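Local coordinates for cytochrome P450 (Novosphingobium aromaticivorans, PDB 3OFT), which belongs to the cytochrome P450 family of haem proteins and holds a protoporphyrin IX with its iron in the interior of a largely helical fold, at residues Leu205-Leu210 with Met227-Leu231; Leu146-Leu150 with Arg160-Arg164; Trp30-Leu34 with Val309-Pro315. All blocks are in the same frame, centred on the assembly; numbering follows the deposited sequence.

All three contacts are largely buried, yet they differ in chemistry. Contact 1 is wholly apolar between its segments, with sulfur and hydrocarbon groups packed beside the haem. Contact 2, about 16 Å away between centres, joins two helices through arginine hydrogen bonds beside a few loosely packed leucine contacts; Phe149 CZ of 146-150 lies 3.6 Å from Phe206 CZ of 205-210, and helix 179-199 borders both. Contact 3 sits across the centre of the chain, about 34 and 36 Å from the other two (centre to centre), where helix 26-31 meets helix 309-312 and the loop after it. It combines a leucine core with one lysine at its edge, and the loop it closes contains contacts 1 and 2.

Contact 1: residues Leu205-Leu210 with Met227-Leu231; sequences LFSRIL and MCRNL. With HEM (protoporphyrin IX containing Fe), chain D.
Cys228 SG sits almost over the middle of the Phe206 ring, 3.6 Å from its centroid and 8° off the ring normal, a Cys sulfur-aromatic contact. Phe206 CG lies anti to its own carbonyl carbon (chi1 -82°), which carries the ring across to the sulfur, one face toward SG. Leu231 passes the same ring obliquely, its CD1 3.8 Å from Phe206 CE1. That methyl is shared: it also meets Ile209 CD1 tip to tip at 3.6 Å, and Leu205 CD2 approaches it more loosely, at 4.2 Å. Beside this cluster Met227 extends across Ile209 and Leu210. Its chain bends at chi2 (-86°) and again at chi3, turning the terminal methyl back into the angle between the two side chains. Met227 CE lies 3.6 Å from Ile209 CG2 and 3.5 Å from Leu210 CD2, the latter closer than usual for two carbons. Leu210 is tight on this CD2 branch, but its other branch fits loosely: Leu210 CD1 stays 4.3 Å from Cys228 SG, and the residue is partly exposed. Arg208, also partly exposed, leaves the interface altogether, forming a hydrogen bond with Gly104 and a cation-pi contact with Phe109. No hydrogen bond joins the two segments; the axes of the two short helical segments stay 11.6 Å apart at closest approach, with these side chains packed between them. On the haem side, Leu231 CD2 and the Asn230 amide lie against the porphyrin rim near its CMD methyl, while the iron carries a water. Helix 221-252 is thus in contact with the cofactor and with helix 205-210 at once, as expected of the long central helix that runs across the haem in the cytochrome P450 fold.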
loop_
_atom_site.group_PDB
_atom_site.type_symbol
_atom_site.label_atom_id
_atom_site.label_comp_id
_atom_site.label_asym_id
_atom_site.label_seq_id
_atom_site.Cartn_x
_atom_site.Cartn_y
_atom_site.Cartn_z
ATOM N N LEU A 205 -16.762 -2.370 -9.947
ATOM C CA LEU A 205 -16.163 -3.105 -8.825
ATOM C C LEU A 205 -17.093 -3.360 -7.656
ATOM O O LEU A 205 -17.176 -4.501 -7.193
ATOM C CB LEU A 205 -14.902 -2.406 -8.313
ATOM C CG LEU A 205 -14.096 -3.042 -7.182
ATOM C CD1 LEU A 205 -13.713 -4.516 -7.484
ATOM C CD2 LEU A 205 -12.838 -2.172 -6.823
ATOM N N PHE A 206 -17.754 -2.329 -7.130
ATOM C CA PHE A 206 -18.602 -2.541 -5.949
ATOM C C PHE A 206 -19.746 -3.492 -6.294
ATOM O O PHE A 206 -20.043 -4.424 -5.536
ATOM C CB PHE A 206 -19.180 -1.227 -5.406
ATOM C CG PHE A 206 -18.241 -0.432 -4.505
ATOM C CD1 PHE A 206 -16.922 -0.827 -4.274
ATOM C CD2 PHE A 206 -18.719 0.737 -3.879
ATOM C CE1 PHE A 206 -16.064 -0.054 -3.422
ATOM C CE2 PHE A 206 -17.872 1.533 -3.046
ATOM C CZ PHE A 206 -16.568 1.139 -2.821
ATOM N N SER A 207 -20.418 -3.234 -7.414
ATOM C CA SER A 207 -21.561 -4.061 -7.849
ATOM C C SER A 207 -21.221 -5.532 -7.924
ATOM O O SER A 207 -22.016 -6.409 -7.534
ATOM C CB SER A 207 -22.037 -3.646 -9.245
ATOM O OG SER A 207 -22.612 -2.361 -9.246
ATOM N N ARG A 208 -20.052 -5.809 -8.462
ATOM C CA ARG A 208 -19.666 -7.172 -8.670
ATOM C C ARG A 208 -19.326 -7.924 -7.394
ATOM O O ARG A 208 -19.575 -9.117 -7.289
ATOM C CB ARG A 208 -18.539 -7.211 -9.667
ATOM C CG ARG A 208 -19.160 -7.275 -11.089
ATOM C CD ARG A 208 -18.116 -7.308 -12.151
ATOM N NE ARG A 208 -17.130 -6.338 -11.746
ATOM C CZ ARG A 208 -15.949 -6.649 -11.272
ATOM N NH1 ARG A 208 -15.574 -7.924 -11.211
ATOM N NH2 ARG A 208 -15.158 -5.664 -10.865
ATOM N N ILE A 209 -18.785 -7.227 -6.410
ATOM C CA ILE A 209 -18.476 -7.893 -5.137
ATOM C C ILE A 209 -19.759 -8.046 -4.328
ATOM O O ILE A 209 -20.016 -9.107 -3.741
ATOM C CB ILE A 209 -17.456 -7.079 -4.294
ATOM C CG1 ILE A 209 -16.094 -7.010 -5.022
ATOM C CG2 ILE A 209 -17.290 -7.750 -2.929
ATOM C CD1 ILE A 209 -15.051 -6.084 -4.364
ATOM N N LEU A 210 -20.581 -6.995 -4.332
ATOM C CA LEU A 210 -21.765 -6.917 -3.485
ATOM C C LEU A 210 -22.904 -7.808 -3.999
ATOM O O LEU A 210 -23.792 -8.155 -3.228
ATOM C CB LEU A 210 -22.236 -5.474 -3.312
ATOM C CG LEU A 210 -21.273 -4.585 -2.490
ATOM C CD1 LEU A 210 -21.753 -3.131 -2.466
ATOM C CD2 LEU A 210 -21.071 -5.142 -1.120
ATOM N N MET A 227 -16.413 -3.536 4.096
ATOM C CA MET A 227 -15.636 -3.984 2.922
ATOM C C MET A 227 -15.289 -2.817 1.980
ATOM O O MET A 227 -14.138 -2.686 1.496
ATOM C CB MET A 227 -16.400 -5.082 2.169
ATOM C CG MET A 227 -15.653 -5.738 1.026
ATOM S SD MET A 227 -15.862 -4.790 -0.486
ATOM C CE MET A 227 -17.642 -4.894 -0.725
ATOM N N CYS A 228 -16.291 -1.983 1.724
ATOM C CA CYS A 228 -16.120 -0.820 0.864
ATOM C C CYS A 228 -15.128 0.171 1.418
ATOM O O CYS A 228 -14.343 0.720 0.625
ATOM C CB CYS A 228 -17.469 -0.142 0.612
ATOM S SG CYS A 228 -18.492 -1.154 -0.529
ATOM N N ARG A 229 -15.146 0.395 2.750
ATOM C CA ARG A 229 -14.129 1.202 3.444
ATOM C C ARG A 229 -12.712 0.633 3.232
ATOM O O ARG A 229 -11.744 1.411 3.036
ATOM C CB ARG A 229 -14.462 1.214 4.969
ATOM C CG ARG A 229 -13.677 2.066 5.931
ATOM C CD ARG A 229 -14.097 1.683 7.401
ATOM N NE ARG A 229 -15.535 1.781 7.512
ATOM C CZ ARG A 229 -16.353 1.077 8.307
ATOM N NH1 ARG A 229 -15.964 0.141 9.167
ATOM N NH2 ARG A 229 -17.624 1.339 8.213
ATOM N N ASN A 230 -12.569 -0.696 3.359
ATOM C CA ASN A 230 -11.296 -1.351 3.036
ATOM C C ASN A 230 -10.811 -1.155 1.584
ATOM O O ASN A 230 -9.616 -0.911 1.368
ATOM C CB ASN A 230 -11.356 -2.824 3.406
ATOM C CG ASN A 230 -9.990 -3.476 3.565
ATOM O OD1 ASN A 230 -8.922 -2.919 3.262
ATOM N ND2 ASN A 230 -10.025 -4.677 4.012
ATOM N N LEU A 231 -11.708 -1.283 0.613
ATOM C CA LEU A 231 -11.347 -1.070 -0.795
ATOM C C LEU A 231 -10.894 0.358 -1.051
ATOM O O LEU A 231 -9.860 0.580 -1.720
ATOM C CB LEU A 231 -12.486 -1.463 -1.726
ATOM C CG LEU A 231 -12.701 -2.968 -1.859
ATOM C CD1 LEU A 231 -13.856 -3.077 -2.845
ATOM C CD2 LEU A 231 -11.466 -3.706 -2.403
HETATM C CHA HEM D . -3.910 -6.232 1.508
HETATM C CHB HEM D . -0.114 -3.679 -0.157
HETATM C CHC HEM D . -2.931 -1.778 -3.584
HETATM C CHD HEM D . -6.816 -3.463 -1.310
HETATM C C1A HEM D . -2.632 -5.749 1.293
HETATM C C2A HEM D . -1.459 -6.194 2.007
HETATM C C3A HEM D . -0.403 -5.515 1.571
HETATM C C4A HEM D . -0.878 -4.563 0.565
HETATM C CMA HEM D . 1.035 -5.675 2.125
HETATM C CAA HEM D . -1.425 -7.326 3.074
HETATM C CBA HEM D . -1.848 -6.728 4.397
HETATM C CGA HEM D . -1.745 -7.727 5.540
HETATM O O1A HEM D . -2.200 -7.380 6.675
HETATM O O2A HEM D . -1.222 -8.876 5.390
HETATM C C1B HEM D . -0.530 -2.937 -1.254
HETATM C C2B HEM D . 0.313 -2.142 -2.109
HETATM C C3B HEM D . -0.491 -1.624 -3.059
HETATM C C4B HEM D . -1.844 -2.084 -2.812
HETATM C CMB HEM D . 1.831 -1.975 -1.915
HETATM C CAB HEM D . -0.204 -0.677 -4.229
HETATM C CBB HEM D . 1.007 -0.143 -4.468
HETATM C C1C HEM D . -4.244 -2.037 -3.321
HETATM C C2C HEM D . -5.394 -1.674 -4.139
HETATM C C3C HEM D . -6.482 -2.133 -3.460
HETATM C C4C HEM D . -6.040 -2.861 -2.293
HETATM C CMC HEM D . -5.322 -0.870 -5.477
HETATM C CAC HEM D . -7.988 -2.086 -3.817
HETATM C CBC HEM D . -8.527 -1.094 -4.518
HETATM C C1D HEM D . -6.406 -4.370 -0.388
HETATM C C2D HEM D . -7.310 -5.142 0.453
HETATM C C3D HEM D . -6.400 -6.024 1.286
HETATM C C4D HEM D . -5.049 -5.694 0.930
HETATM C CMD HEM D . -8.880 -5.114 0.443
HETATM C CAD HEM D . -6.909 -7.055 2.336
HETATM C CBD HEM D . -6.780 -8.434 1.668
HETATM C CGD HEM D . -7.097 -9.458 2.763
HETATM O O1D HEM D . -7.076 -9.143 3.971
HETATM O O2D HEM D . -7.323 -10.633 2.455
HETATM N NA HEM D . -2.236 -4.757 0.394
HETATM N NB HEM D . -1.816 -2.906 -1.753
HETATM N NC HEM D . -4.675 -2.793 -2.242
HETATM N ND HEM D . -5.095 -4.703 -0.063
HETATM FE FE HEM D . -3.449 -3.848 -0.964
HETATM O O HOH W 1 -3.784 -2.037 0.562
#

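Contact 2: residues Leu146-Leu150 with Arg160-Arg164; sequences LNIFL and RPRLR
Two consecutive helices of the cytochrome P450 helical bundle, 144-152 and 160-171, are joined by a short loop and pack here in a steeply inclined antiparallel sense; the axes of the two helical segments come within 10.7 Å, with N-to-C directions 128° from one another. Asn147 receives both hydrogen bonds across the interface, one on its backbone and one on its side chain. Arg160 NH2 donates to Asn147 O at 3.1 Å, with the oxygen near the edge of the guanidinium but somewhat out of its plane. The Arg160 chain bends at chi3 to bring this group over, and Arg160 NH1 comes to rest 3.4 Å from Leu150 CB. Arg164 uses its NE-H instead, with Arg164 NE 3.0 Å from Asn147 OD1. That oxygen lies in the guanidinium plane, whereas the nitrogen stands well above the amide plane and so not on a lone pair; the two planes lie 71° apart, and the N-H...O angle of 140° shows a bent bond. Next to these polar links Leu150 CD1 makes a loose contact with Leu163 CB, 4.3 Å, and Leu146 CD2 abuts the backbone at Arg164 O, 3.5 Å away. Asn147 O also has Thr151 OG1 as a partner. Helix 179-199 packs on the leucine side, where Tyr189 touches Leu146 and Leu150 and Phe193 touches Leu163; Val120 of helix 107-128 lies against Asn147 and Arg160, and Val155 of the connecting loop against Leu150, Arg160 and Leu163.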
loop_
_atom_site.group_PDB
_atom_site.type_symbol
_atom_site.label_atom_id
_atom_site.label_comp_id
_atom_site.label_asym_id
_atom_site.label_seq_id
_atom_site.Cartn_x
_atom_site.Cartn_y
_atom_site.Cartn_z
ATOM N N LEU A 146 -7.419 8.442 -6.159
ATOM C CA LEU A 146 -8.837 8.785 -6.006
ATOM C C LEU A 146 -9.536 8.860 -7.352
ATOM O O LEU A 146 -10.635 8.335 -7.464
ATOM C CB LEU A 146 -9.054 10.076 -5.211
ATOM C CG LEU A 146 -10.554 10.378 -4.973
ATOM C CD1 LEU A 146 -11.236 9.318 -4.057
ATOM C CD2 LEU A 146 -10.755 11.790 -4.386
ATOM N N ASN A 147 -8.926 9.502 -8.360
ATOM C CA ASN A 147 -9.484 9.459 -9.720
ATOM C C ASN A 147 -9.701 8.054 -10.229
ATOM O O ASN A 147 -10.726 7.746 -10.865
ATOM C CB ASN A 147 -8.640 10.247 -10.749
ATOM C CG ASN A 147 -8.664 11.743 -10.504
ATOM O OD1 ASN A 147 -9.347 12.215 -9.592
ATOM N ND2 ASN A 147 -7.881 12.499 -11.302
ATOM N N ILE A 148 -8.735 7.176 -9.984
ATOM C CA ILE A 148 -8.916 5.786 -10.385
ATOM C C ILE A 148 -10.093 5.143 -9.636
ATOM O O ILE A 148 -10.917 4.445 -10.233
ATOM C CB ILE A 148 -7.599 4.991 -10.238
ATOM C CG1 ILE A 148 -6.578 5.468 -11.285
ATOM C CG2 ILE A 148 -7.851 3.503 -10.275
ATOM C CD1 ILE A 148 -5.204 4.899 -11.051
ATOM N N PHE A 149 -10.199 5.417 -8.342
ATOM C CA PHE A 149 -11.289 4.824 -7.549
ATOM C C PHE A 149 -12.638 5.125 -8.166
ATOM O O PHE A 149 -13.506 4.245 -8.274
ATOM C CB PHE A 149 -11.302 5.423 -6.157
ATOM C CG PHE A 149 -12.443 4.939 -5.315
ATOM C CD1 PHE A 149 -12.414 3.657 -4.758
ATOM C CD2 PHE A 149 -13.567 5.747 -5.122
ATOM C CE1 PHE A 149 -13.491 3.218 -3.965
ATOM C CE2 PHE A 149 -14.635 5.312 -4.328
ATOM C CZ PHE A 149 -14.582 4.043 -3.747
ATOM N N LEU A 150 -12.831 6.395 -8.515
ATOM C CA LEU A 150 -14.104 6.844 -9.104
ATOM C C LEU A 150 -14.406 6.121 -10.419
ATOM O O LEU A 150 -15.585 5.826 -10.753
ATOM C CB LEU A 150 -14.025 8.353 -9.367
ATOM C CG LEU A 150 -14.513 9.353 -8.317
ATOM C CD1 LEU A 150 -15.002 8.743 -7.016
ATOM C CD2 LEU A 150 -13.586 10.533 -8.119
ATOM N N ARG A 160 -17.993 13.671 -11.033
ATOM C CA ARG A 160 -16.571 13.572 -10.680
ATOM C C ARG A 160 -15.941 14.776 -9.965
ATOM O O ARG A 160 -15.273 14.578 -8.962
ATOM C CB ARG A 160 -15.729 13.103 -11.879
ATOM C CG ARG A 160 -16.070 11.661 -12.326
ATOM C CD ARG A 160 -15.263 11.215 -13.556
ATOM N NE ARG A 160 -13.827 11.067 -13.286
ATOM C CZ ARG A 160 -13.234 9.930 -12.912
ATOM N NH1 ARG A 160 -13.950 8.806 -12.772
ATOM N NH2 ARG A 160 -11.912 9.919 -12.678
ATOM N N PRO A 161 -16.156 16.027 -10.459
ATOM C CA PRO A 161 -15.570 17.177 -9.735
ATOM C C PRO A 161 -16.056 17.293 -8.286
ATOM O O PRO A 161 -15.245 17.515 -7.377
ATOM C CB PRO A 161 -16.026 18.397 -10.555
ATOM C CG PRO A 161 -16.343 17.853 -11.923
ATOM C CD PRO A 161 -16.864 16.455 -11.687
ATOM N N ARG A 162 -17.361 17.130 -8.072
ATOM C CA ARG A 162 -17.918 17.124 -6.717
ATOM C C ARG A 162 -17.306 15.966 -5.921
ATOM O O ARG A 162 -16.772 16.171 -4.836
ATOM C CB ARG A 162 -19.456 17.022 -6.741
ATOM C CG ARG A 162 -20.108 17.159 -5.358
ATOM C CD ARG A 162 -21.642 17.201 -5.418
ATOM N NE ARG A 162 -22.194 16.011 -6.072
ATOM C CZ ARG A 162 -22.327 14.816 -5.494
ATOM N NH1 ARG A 162 -21.979 14.633 -4.228
ATOM N NH2 ARG A 162 -22.827 13.799 -6.183
ATOM N N LEU A 163 -17.352 14.760 -6.488
ATOM C CA LEU A 163 -16.880 13.569 -5.782
ATOM C C LEU A 163 -15.372 13.607 -5.492
ATOM O O LEU A 163 -14.914 13.106 -4.462
ATOM C CB LEU A 163 -17.302 12.298 -6.522
ATOM C CG LEU A 163 -18.808 12.035 -6.481
ATOM C CD1 LEU A 163 -19.161 10.776 -7.272
ATOM C CD2 LEU A 163 -19.305 11.949 -5.016
ATOM N N ARG A 164 -14.616 14.231 -6.396
ATOM C CA ARG A 164 -13.181 14.430 -6.246
ATOM C C ARG A 164 -12.908 15.348 -5.036
ATOM O O ARG A 164 -12.062 15.046 -4.193
ATOM C CB ARG A 164 -12.621 15.055 -7.544
ATOM C CG ARG A 164 -11.350 14.440 -8.054
ATOM C CD ARG A 164 -10.854 15.155 -9.338
ATOM N NE ARG A 164 -11.165 14.381 -10.536
ATOM C CZ ARG A 164 -11.882 14.784 -11.590
ATOM N NH1 ARG A 164 -12.422 16.009 -11.635
ATOM N NH2 ARG A 164 -12.061 13.942 -12.619
#

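Contact 3: residues Trp30-Leu34 with Val309-Pro315; sequences WKTLL and VLHNLDP
Leu310 fills the middle of the interface, wedged among Trp30, Lys31, Leu33 and Leu34. Its CD1 presses on the backbone at Trp30 O, 3.5 Å away, and its CD2 comes to the edge of the indole, 3.8 Å from Trp30 CE3. Leu34 slides past in the opposite direction, placing CD1 3.8 Å from Leu310 CG. Val309 CG1, set between the backbone N and carbonyl carbon (chi1 66°), is directed at Trp30 and touches Trp30 CB at 3.5 Å. Tyr305 and Pro307 of strand 303-307 also touch Trp30. The contact thus brings helix 26-31 and the 3-10 segment 32-34 onto helix 309-312 and its following loop, close after strand 303-307 of the mixed beta-sheet in this P450 fold. Farther out, the other methyl of Leu34, CD2, meets Pro315 CD tip to tip at 4.0 Å and lies near the backbone of Asp314, whose carboxylate OD2 accepts a hydrogen bond from Gly54 N. At the polar edge Lys31 runs across Leu313, bending at chi3 (73°) and chi4 so that Lys31 NZ reaches Leu313 O. This hydrogen bond is short, 2.7 Å, and lies in the carbonyl plane with a C=O...N angle of 155°. Lys31 NZ also forms a salt bridge with Glu322 OE1.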
loop_
_atom_site.group_PDB
_atom_site.type_symbol
_atom_site.label_atom_id
_atom_site.label_comp_id
_atom_site.label_asym_id
_atom_site.label_seq_id
_atom_site.Cartn_x
_atom_site.Cartn_y
_atom_site.Cartn_z
ATOM N N TRP A 30 14.897 2.107 7.873
ATOM C CA TRP A 30 14.494 0.760 8.261
ATOM C C TRP A 30 15.636 -0.237 8.226
ATOM O O TRP A 30 15.765 -1.084 9.118
ATOM C CB TRP A 30 13.364 0.305 7.333
ATOM C CG TRP A 30 12.058 0.745 7.877
ATOM C CD1 TRP A 30 11.301 1.844 7.497
ATOM C CD2 TRP A 30 11.377 0.136 8.965
ATOM N NE1 TRP A 30 10.167 1.919 8.298
ATOM C CE2 TRP A 30 10.189 0.881 9.198
ATOM C CE3 TRP A 30 11.652 -0.985 9.772
ATOM C CZ2 TRP A 30 9.250 0.514 10.195
ATOM C CZ3 TRP A 30 10.735 -1.326 10.774
ATOM C CH2 TRP A 30 9.553 -0.588 10.968
ATOM N N LYS A 31 16.481 -0.123 7.208
ATOM C CA LYS A 31 17.605 -1.047 7.071
ATOM C C LYS A 31 18.653 -0.986 8.191
ATOM O O LYS A 31 19.433 -1.931 8.334
ATOM C CB LYS A 31 18.283 -0.911 5.690
ATOM C CG LYS A 31 17.463 -1.619 4.596
ATOM C CD LYS A 31 18.119 -1.545 3.218
ATOM C CE LYS A 31 19.340 -2.460 3.129
ATOM N NZ LYS A 31 19.522 -3.037 1.736
ATOM N N THR A 32 18.653 0.082 8.983
ATOM C CA THR A 32 19.503 0.138 10.185
ATOM C C THR A 32 19.259 -1.083 11.078
ATOM O O THR A 32 20.190 -1.557 11.764
ATOM C CB THR A 32 19.262 1.382 11.032
ATOM O OG1 THR A 32 17.891 1.398 11.480
ATOM C CG2 THR A 32 19.542 2.629 10.232
ATOM N N LEU A 33 18.032 -1.615 11.047
ATOM C CA LEU A 33 17.689 -2.758 11.887
ATOM C C LEU A 33 18.346 -4.071 11.462
ATOM O O LEU A 33 18.393 -5.009 12.239
ATOM C CB LEU A 33 16.155 -2.961 11.989
ATOM C CG LEU A 33 15.336 -1.927 12.771
ATOM C CD1 LEU A 33 13.848 -2.347 12.745
ATOM C CD2 LEU A 33 15.832 -1.835 14.218
ATOM N N LEU A 34 18.798 -4.165 10.213
ATOM C CA LEU A 34 19.494 -5.364 9.764
ATOM C C LEU A 34 20.841 -5.586 10.491
ATOM O O LEU A 34 21.405 -6.722 10.472
ATOM C CB LEU A 34 19.750 -5.256 8.265
ATOM C CG LEU A 34 18.732 -5.860 7.286
ATOM C CD1 LEU A 34 17.438 -6.376 7.808
ATOM C CD2 LEU A 34 18.632 -5.125 5.885
ATOM N N VAL A 309 9.853 -3.985 3.759
ATOM C CA VAL A 309 11.176 -3.538 3.289
ATOM C C VAL A 309 12.297 -4.458 3.824
ATOM O O VAL A 309 13.263 -4.698 3.121
ATOM C CB VAL A 309 11.462 -2.032 3.627
ATOM C CG1 VAL A 309 11.560 -1.831 5.146
ATOM C CG2 VAL A 309 12.759 -1.504 2.897
ATOM N N LEU A 310 12.135 -5.029 5.025
ATOM C CA LEU A 310 13.188 -5.829 5.623
ATOM C C LEU A 310 13.156 -7.289 5.147
ATOM O O LEU A 310 14.022 -8.079 5.487
ATOM C CB LEU A 310 13.071 -5.708 7.156
ATOM C CG LEU A 310 13.995 -4.700 7.836
ATOM C CD1 LEU A 310 14.800 -3.656 6.943
ATOM C CD2 LEU A 310 13.623 -4.227 9.216
ATOM N N HIS A 311 12.155 -7.668 4.357
ATOM C CA HIS A 311 12.315 -8.883 3.512
ATOM C C HIS A 311 12.925 -8.524 2.160
ATOM O O HIS A 311 14.035 -9.018 1.821
ATOM C CB HIS A 311 10.974 -9.618 3.317
ATOM C CG HIS A 311 11.070 -10.860 2.484
ATOM N ND1 HIS A 311 11.993 -11.857 2.716
ATOM C CD2 HIS A 311 10.335 -11.271 1.430
ATOM C CE1 HIS A 311 11.837 -12.819 1.821
ATOM N NE2 HIS A 311 10.827 -12.495 1.045
ATOM N N ASN A 312 12.223 -7.695 1.379
ATOM C CA ASN A 312 12.688 -7.356 0.020
ATOM C C ASN A 312 14.107 -6.841 -0.078
ATOM O O ASN A 312 14.818 -7.202 -1.013
ATOM C CB ASN A 312 11.808 -6.336 -0.653
ATOM C CG ASN A 312 10.421 -6.865 -0.936
ATOM O OD1 ASN A 312 9.918 -7.764 -0.242
ATOM N ND2 ASN A 312 9.791 -6.310 -1.963
ATOM N N LEU A 313 14.513 -5.991 0.850
ATOM C CA LEU A 313 15.812 -5.356 0.717
ATOM C C LEU A 313 16.902 -5.926 1.639
ATOM O O LEU A 313 17.943 -5.274 1.835
ATOM C CB LEU A 313 15.677 -3.830 0.900
ATOM C CG LEU A 313 14.732 -3.133 -0.106
ATOM C CD1 LEU A 313 14.862 -1.639 0.077
ATOM C CD2 LEU A 313 15.041 -3.513 -1.608
ATOM N N ASP A 314 16.654 -7.095 2.225
ATOM C CA ASP A 314 17.598 -7.730 3.153
ATOM C C ASP A 314 18.507 -8.560 2.226
ATOM O O ASP A 314 18.009 -9.495 1.570
ATOM C CB ASP A 314 16.864 -8.675 4.118
ATOM C CG ASP A 314 17.823 -9.435 5.085
ATOM O OD1 ASP A 314 19.060 -9.379 4.876
ATOM O OD2 ASP A 314 17.328 -10.049 6.080
ATOM N N PRO A 315 19.798 -8.185 2.137
ATOM C CA PRO A 315 20.759 -8.927 1.286
ATOM C C PRO A 315 20.881 -10.409 1.662
ATOM O O PRO A 315 21.298 -11.226 0.839
ATOM C CB PRO A 315 22.087 -8.186 1.470
ATOM C CG PRO A 315 21.917 -7.206 2.555
ATOM C CD PRO A 315 20.448 -7.130 2.955
#